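PDB 3IT8: 2L protein from Yaba-like disease virus, which probably binds and neutralises host tumour necrosis factor, using a scaffold related to the MHC class I heavy chain. Local coordinates for residues P60-D63 / Y64-N67; F68-S71 / L72-T76. All coordinates share one frame; numbering follows the deposited sequence.

Followed from the N terminus, the chain passes through the strands of 2-47 and then enters helix 61-82, on which both contacts lie. Contact 1 forms its first turns at 60-67 and contact 2 follows directly at 68-76, their centres 13 Å apart. Each joins residues up to five positions apart, so neither closes a long loop, and they run in succession without nesting or crossing. Where they meet, Tyr64 O of contact 1 packs 3.8 Å from Trp69 CD1 of contact 2. Contact 1 ties the start of the helix to strands 18-25 and 28-36, whereas contact 2 lies over strands 2-10 and 90-100; both also touch helix 148-174.

Contact 1 of 2, residues P60-D63 / Y64-N67; sequences PGND and YNFN
Pro60 lays its CB alongside the next turn, 3.8 Å from both Tyr64 CA and Asn65 OD1, while its ring passes loosely by the tyrosine ring. Asn65 turns back to meet it: with CG beside its own backbone N (chi1 -62°), its amide sits next to the carbonyl of Gly61 and reaches the amide of Asn62. These two amides are nearly perpendicular, 81° apart, with Asn65 ND2 3.6 Å from Asn62 ND2; as modelled, both facing atoms are donors, and the pair is a packing contact.

The backbone beneath is unusual. Residues Asn62 to Asn65 all have positive phi and psi, a short left-handed helical turn that gives way to right-handed geometry at Phe66. The turn is bonded unevenly. Asn65 N donates to Gly61 O at 2.9 Å, whereas the bond from Tyr64 N to Pro60 O is weak, at 3.4 Å. At the reversal of hand Phe66 N is shared between two carbonyls, with a bond of 3.0 Å to Asp63 O, approached from above the carbonyl plane, and a weak one to Asn62 O.

Tyr64 leaves the turn on the side of the sheet, where its hydroxyl is hydrogen-bonded to Asp23 and Thr31 and its ring meets Tyr5 edge-to-face. In this MHC-like domain the left-handed turn thus opens helix 61-82 above the antiparallel sheet, with Phe66 resting on Ile33 and Tyr35 of strand 28-36, and Pro60 and Asn65 touching Phe158 and Tyr154 of helix 148-174.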
ATOM      1  N   PRO D  60      32.538  -3.138 -13.778  1.00 43.42           N
ATOM      2  CA  PRO D  60      32.847  -4.518 -14.187  1.00 43.42           C
ATOM      3  C   PRO D  60      34.198  -5.061 -13.697  1.00 43.42           C
ATOM      4  O   PRO D  60      35.212  -4.348 -13.704  1.00 43.42           O
ATOM      5  CB  PRO D  60      32.784  -4.449 -15.708  1.00 37.21           C
ATOM      6  CG  PRO D  60      31.790  -3.354 -15.964  1.00 37.21           C
ATOM      7  CD  PRO D  60      32.161  -2.315 -14.943  1.00 37.21           C
ATOM      8  N   GLY D  61      34.206  -6.327 -13.285  1.00 55.58           N
ATOM      9  CA  GLY D  61      35.427  -6.954 -12.807  1.00 55.58           C
ATOM     10  C   GLY D  61      36.269  -7.496 -13.946  1.00 55.58           C
ATOM     11  O   GLY D  61      35.890  -7.359 -15.108  1.00 55.58           O
ATOM     12  N   ASN D  62      37.406  -8.112 -13.626  1.00 85.75           N
ATOM     13  CA  ASN D  62      38.306  -8.658 -14.649  1.00 85.75           C
ATOM     14  C   ASN D  62      38.751  -7.526 -15.547  1.00 85.75           C
ATOM     15  O   ASN D  62      38.714  -7.651 -16.769  1.00 85.75           O
ATOM     16  CB  ASN D  62      37.599  -9.686 -15.524  1.00 84.99           C
ATOM     17  CG  ASN D  62      36.801 -10.673 -14.728  1.00 79.16           C
ATOM     18  OD1 ASN D  62      36.727 -10.585 -13.507  1.00 79.16           O
ATOM     19  ND2 ASN D  62      36.184 -11.624 -15.416  1.00 79.16           N
ATOM     20  N   ASP D  63      39.169  -6.420 -14.942  1.00 68.22           N
ATOM     21  CA  ASP D  63      39.594  -5.267 -15.706  1.00 68.22           C
ATOM     22  C   ASP D  63      38.563  -5.019 -16.786  1.00 68.22           C
ATOM     23  O   ASP D  63      38.868  -5.116 -17.977  1.00 68.22           O
ATOM     24  CB  ASP D  63      40.967  -5.507 -16.324  1.00192.80           C
ATOM     25  CG  ASP D  63      42.015  -5.807 -15.286  1.00114.18           C
ATOM     26  OD1 ASP D  63      42.187  -4.983 -14.362  1.00114.18           O
ATOM     27  OD2 ASP D  63      42.662  -6.870 -15.387  1.00114.18           O
ATOM     28  N   TYR D  64      37.334  -4.740 -16.350  1.00 32.82           N
ATOM     29  CA  TYR D  64      36.232  -4.430 -17.257  1.00 32.82           C
ATOM     30  C   TYR D  64      35.965  -5.501 -18.306  1.00 32.82           C
ATOM     31  O   TYR D  64      35.568  -5.178 -19.431  1.00 32.82           O
ATOM     32  CB  TYR D  64      36.495  -3.097 -17.971  1.00 60.90           C
ATOM     33  CG  TYR D  64      36.814  -1.948 -17.038  1.00 39.65           C
ATOM     34  CD1 TYR D  64      38.005  -1.917 -16.316  1.00 39.65           C
ATOM     35  CD2 TYR D  64      35.910  -0.894 -16.864  1.00 39.65           C
ATOM     36  CE1 TYR D  64      38.295  -0.882 -15.447  1.00 39.65           C
ATOM     37  CE2 TYR D  64      36.184   0.152 -15.999  1.00 39.65           C
ATOM     38  CZ  TYR D  64      37.382   0.154 -15.292  1.00 39.65           C
ATOM     39  OH  TYR D  64      37.666   1.199 -14.436  1.00 39.65           O
ATOM     40  N   ASN D  65      36.160  -6.767 -17.935  1.00 38.69           N
ATOM     41  CA  ASN D  65      35.956  -7.874 -18.862  1.00 38.69           C
ATOM     42  C   ASN D  65      36.717  -7.601 -20.155  1.00 38.69           C
ATOM     43  O   ASN D  65      36.236  -7.946 -21.236  1.00 38.69           O
ATOM     44  CB  ASN D  65      34.474  -8.030 -19.183  1.00 49.43           C
ATOM     45  CG  ASN D  65      33.645  -8.350 -17.964  1.00 44.16           C
ATOM     46  OD1 ASN D  65      32.662  -7.677 -17.687  1.00 44.16           O
ATOM     47  ND2 ASN D  65      34.026  -9.387 -17.233  1.00 44.16           N
ATOM     48  N   PHE D  66      37.896  -6.980 -20.049  1.00 36.90           N
ATOM     49  CA  PHE D  66      38.689  -6.647 -21.230  1.00 36.90           C
ATOM     50  C   PHE D  66      39.075  -7.828 -22.119  1.00 36.90           C
ATOM     51  O   PHE D  66      38.858  -7.791 -23.328  1.00 36.90           O
ATOM     52  CB  PHE D  66      39.965  -5.907 -20.850  1.00 38.86           C
ATOM     53  CG  PHE D  66      40.745  -5.448 -22.030  1.00 35.38           C
ATOM     54  CD1 PHE D  66      40.414  -4.276 -22.682  1.00 35.38           C
ATOM     55  CD2 PHE D  66      41.776  -6.218 -22.533  1.00 35.38           C
ATOM     56  CE1 PHE D  66      41.101  -3.872 -23.829  1.00 35.38           C
ATOM     57  CE2 PHE D  66      42.471  -5.824 -23.682  1.00 35.38           C
ATOM     58  CZ  PHE D  66      42.132  -4.650 -24.328  1.00 35.38           C
ATOM     59  N   ASN D  67      39.659  -8.865 -21.532  1.00 41.54           N
ATOM     60  CA  ASN D  67      40.058 -10.015 -22.323  1.00 41.54           C
ATOM     61  C   ASN D  67      38.854 -10.545 -23.074  1.00 41.54           C
ATOM     62  O   ASN D  67      38.962 -10.864 -24.255  1.00 41.54           O
ATOM     63  CB  ASN D  67      40.649 -11.110 -21.436  1.00 49.38           C
ATOM     64  CG  ASN D  67      41.830 -10.623 -20.625  1.00 41.01           C
ATOM     65  OD1 ASN D  67      42.592  -9.780 -21.075  1.00 41.01           O
ATOM     66  ND2 ASN D  67      41.995 -11.161 -19.428  1.00 41.01           N
TER

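Contact 2 of 2, residues F68-S71 / L72-T76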
ATOM      1  N   PHE D  68      37.703 -10.623 -22.404  1.00 41.62           N
ATOM      2  CA  PHE D  68      36.492 -11.122 -23.055  1.00 41.62           C
ATOM      3  C   PHE D  68      36.148 -10.296 -24.286  1.00 41.62           C
ATOM      4  O   PHE D  68      36.004 -10.830 -25.385  1.00 41.62           O
ATOM      5  CB  PHE D  68      35.310 -11.098 -22.101  1.00 46.65           C
ATOM      6  CG  PHE D  68      33.989 -11.291 -22.785  1.00 39.63           C
ATOM      7  CD1 PHE D  68      33.513 -12.566 -23.056  1.00 39.63           C
ATOM      8  CD2 PHE D  68      33.227 -10.184 -23.191  1.00 39.63           C
ATOM      9  CE1 PHE D  68      32.306 -12.756 -23.719  1.00 39.63           C
ATOM     10  CE2 PHE D  68      32.015 -10.359 -23.859  1.00 39.63           C
ATOM     11  CZ  PHE D  68      31.552 -11.656 -24.124  1.00 39.63           C
ATOM     12  N   TRP D  69      36.018  -8.987 -24.099  1.00 39.36           N
ATOM     13  CA  TRP D  69      35.672  -8.105 -25.199  1.00 39.36           C
ATOM     14  C   TRP D  69      36.729  -8.042 -26.296  1.00 39.36           C
ATOM     15  O   TRP D  69      36.418  -8.130 -27.486  1.00 39.36           O
ATOM     16  CB  TRP D  69      35.378  -6.700 -24.669  1.00 40.28           C
ATOM     17  CG  TRP D  69      34.074  -6.618 -23.932  1.00 33.43           C
ATOM     18  CD1 TRP D  69      33.887  -6.324 -22.607  1.00 33.43           C
ATOM     19  CD2 TRP D  69      32.769  -6.879 -24.473  1.00 33.43           C
ATOM     20  NE1 TRP D  69      32.552  -6.390 -22.289  1.00 33.43           N
ATOM     21  CE2 TRP D  69      31.840  -6.727 -23.413  1.00 33.43           C
ATOM     22  CE3 TRP D  69      32.293  -7.228 -25.751  1.00 33.43           C
ATOM     23  CZ2 TRP D  69      30.454  -6.912 -23.595  1.00 33.43           C
ATOM     24  CZ3 TRP D  69      30.918  -7.412 -25.929  1.00 33.43           C
ATOM     25  CH2 TRP D  69      30.018  -7.252 -24.853  1.00 33.43           C
ATOM     26  N   TYR D  70      37.985  -7.885 -25.912  1.00 44.34           N
ATOM     27  CA  TYR D  70      39.036  -7.823 -26.912  1.00 44.34           C
ATOM     28  C   TYR D  70      38.918  -9.009 -27.861  1.00 44.34           C
ATOM     29  O   TYR D  70      38.863  -8.861 -29.080  1.00 44.34           O
ATOM     30  CB  TYR D  70      40.411  -7.857 -26.258  1.00 46.92           C
ATOM     31  CG  TYR D  70      41.500  -8.023 -27.277  1.00 45.49           C
ATOM     32  CD1 TYR D  70      41.923  -6.943 -28.050  1.00 45.49           C
ATOM     33  CD2 TYR D  70      42.051  -9.278 -27.533  1.00 45.49           C
ATOM     34  CE1 TYR D  70      42.864  -7.103 -29.055  1.00 45.49           C
ATOM     35  CE2 TYR D  70      42.985  -9.461 -28.534  1.00 45.49           C
ATOM     36  CZ  TYR D  70      43.389  -8.364 -29.297  1.00 45.49           C
ATOM     37  OH  TYR D  70      44.303  -8.511 -30.317  1.00 45.49           O
ATOM     38  N   SER D  71      38.882 -10.196 -27.281  1.00 42.92           N
ATOM     39  CA  SER D  71      38.791 -11.410 -28.060  1.00 42.92           C
ATOM     40  C   SER D  71      37.538 -11.483 -28.940  1.00 42.92           C
ATOM     41  O   SER D  71      37.628 -11.751 -30.134  1.00 42.92           O
ATOM     42  CB  SER D  71      38.842 -12.609 -27.123  1.00 64.55           C
ATOM     43  OG  SER D  71      38.594 -13.792 -27.850  1.00 63.17           O
ATOM     44  N   LEU D  72      36.375 -11.239 -28.350  1.00 37.31           N
ATOM     45  CA  LEU D  72      35.133 -11.313 -29.090  1.00 37.31           C
ATOM     46  C   LEU D  72      35.040 -10.227 -30.138  1.00 37.31           C
ATOM     47  O   LEU D  72      34.421 -10.419 -31.169  1.00 37.31           O
ATOM     48  CB  LEU D  72      33.944 -11.227 -28.133  1.00 55.80           C
ATOM     49  CG  LEU D  72      32.582 -11.319 -28.814  1.00 33.04           C
ATOM     50  CD1 LEU D  72      32.492 -12.560 -29.692  1.00 33.04           C
ATOM     51  CD2 LEU D  72      31.518 -11.322 -27.747  1.00 33.04           C
ATOM     52  N   MET D  73      35.642  -9.076 -29.879  1.00 51.74           N
ATOM     53  CA  MET D  73      35.606  -7.984 -30.849  1.00 51.74           C
ATOM     54  C   MET D  73      36.579  -8.279 -31.974  1.00 51.74           C
ATOM     55  O   MET D  73      36.342  -7.949 -33.126  1.00 51.74           O
ATOM     56  CB  MET D  73      35.966  -6.671 -30.186  1.00 80.02           C
ATOM     57  CG  MET D  73      34.925  -6.225 -29.212  1.00 48.74           C
ATOM     58  SD  MET D  73      35.232  -4.595 -28.592  1.00 48.74           S
ATOM     59  CE  MET D  73      35.094  -3.667 -30.123  1.00 48.74           C
ATOM     60  N   LYS D  74      37.692  -8.903 -31.633  1.00 42.96           N
ATOM     61  CA  LYS D  74      38.671  -9.269 -32.632  1.00 42.96           C
ATOM     62  C   LYS D  74      37.955 -10.240 -33.588  1.00 42.96           C
ATOM     63  O   LYS D  74      38.055 -10.112 -34.799  1.00 42.96           O
ATOM     64  CB  LYS D  74      39.855  -9.961 -31.961  1.00104.93           C
ATOM     65  CG  LYS D  74      40.942 -10.358 -32.917  1.00 56.39           C
ATOM     66  CD  LYS D  74      41.973 -11.197 -32.225  1.00 56.39           C
ATOM     67  CE  LYS D  74      42.920 -11.837 -33.221  1.00 56.39           C
ATOM     68  NZ  LYS D  74      43.941 -12.690 -32.525  1.00 56.39           N
ATOM     69  N   GLU D  75      37.228 -11.208 -33.032  1.00 58.03           N
ATOM     70  CA  GLU D  75      36.503 -12.185 -33.843  1.00 58.03           C
ATOM     71  C   GLU D  75      35.521 -11.459 -34.757  1.00 58.03           C
ATOM     72  O   GLU D  75      35.449 -11.734 -35.945  1.00 58.03           O
ATOM     73  CB  GLU D  75      35.733 -13.164 -32.950  1.00151.17           C
ATOM     74  CG  GLU D  75      35.047 -14.281 -33.722  1.00126.97           C
ATOM     75  CD  GLU D  75      34.017 -15.030 -32.893  1.00126.97           C
ATOM     76  OE1 GLU D  75      34.356 -15.489 -31.781  1.00126.97           O
ATOM     77  OE2 GLU D  75      32.865 -15.163 -33.361  1.00126.97           O
ATOM     78  N   THR D  76      34.771 -10.519 -34.193  1.00 46.83           N
ATOM     79  CA  THR D  76      33.782  -9.766 -34.939  1.00 46.83           C
ATOM     80  C   THR D  76      34.398  -8.938 -36.047  1.00 46.83           C
ATOM     81  O   THR D  76      33.847  -8.833 -37.136  1.00 46.83           O
ATOM     82  CB  THR D  76      33.001  -8.827 -34.031  1.00 55.34           C
ATOM     83  OG1 THR D  76      32.370  -9.594 -33.000  1.00 41.33           O
ATOM     84  CG2 THR D  76      31.943  -8.064 -34.839  1.00 41.33           C
TER
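With CG opposite the backbone N in both Phe68 (chi1 167°) and Leu72 (chi1 -179°), the two side chains run side by side in the same direction, one turn apart. The CD2 branch of Leu72 does the touching, 3.6 Å from Phe68 CZ, and it approaches the ring obliquely. The same methyl also reaches toward the indole, 4.4 Å from Trp69 CZ3. Phe68 in turn places its CE2 over the centre of one indole face, so the methyl, the phenyl and the indole form one apolar cluster.

Met73 continues it along the helix. With CG beside the backbone N (chi1 -68°), its chain runs back along the previous turn, and SD lies 4.5 Å from Trp69 CB. Beneath these side chains the backbone is regular right-handed alpha-helix: Leu72 N donates to Phe68 O at 3.0 Å, and Met73, Lys74 and Glu75 repeat the pattern.

This is the helix of the MHC-like domain that follows the first four strands, and its inner side rests on the eight-stranded sheet. Met73 packs there on Tyr7, Val9, Leu91 and Leu93, while Trp69 and Leu72 meet Leu155 and Val151 of helix 148-174, the partner helix across the platform.

Tyr70 and Lys74 cross on another flank, where Tyr70 OH is 4.0 Å from the aliphatic CD of the lysine; that hydroxyl is hydrogen-bonded to Tyr17 O. Farther along, Leu72 O is gripped twice by the buried Thr76, by OG1 at 2.9 Å and by N at 3.0 Å, from opposite faces of the carbonyl plane. Thr76 OG1 is hydrogen-bonded to Met140 N as well, linking the helix to the loop that carries Met140.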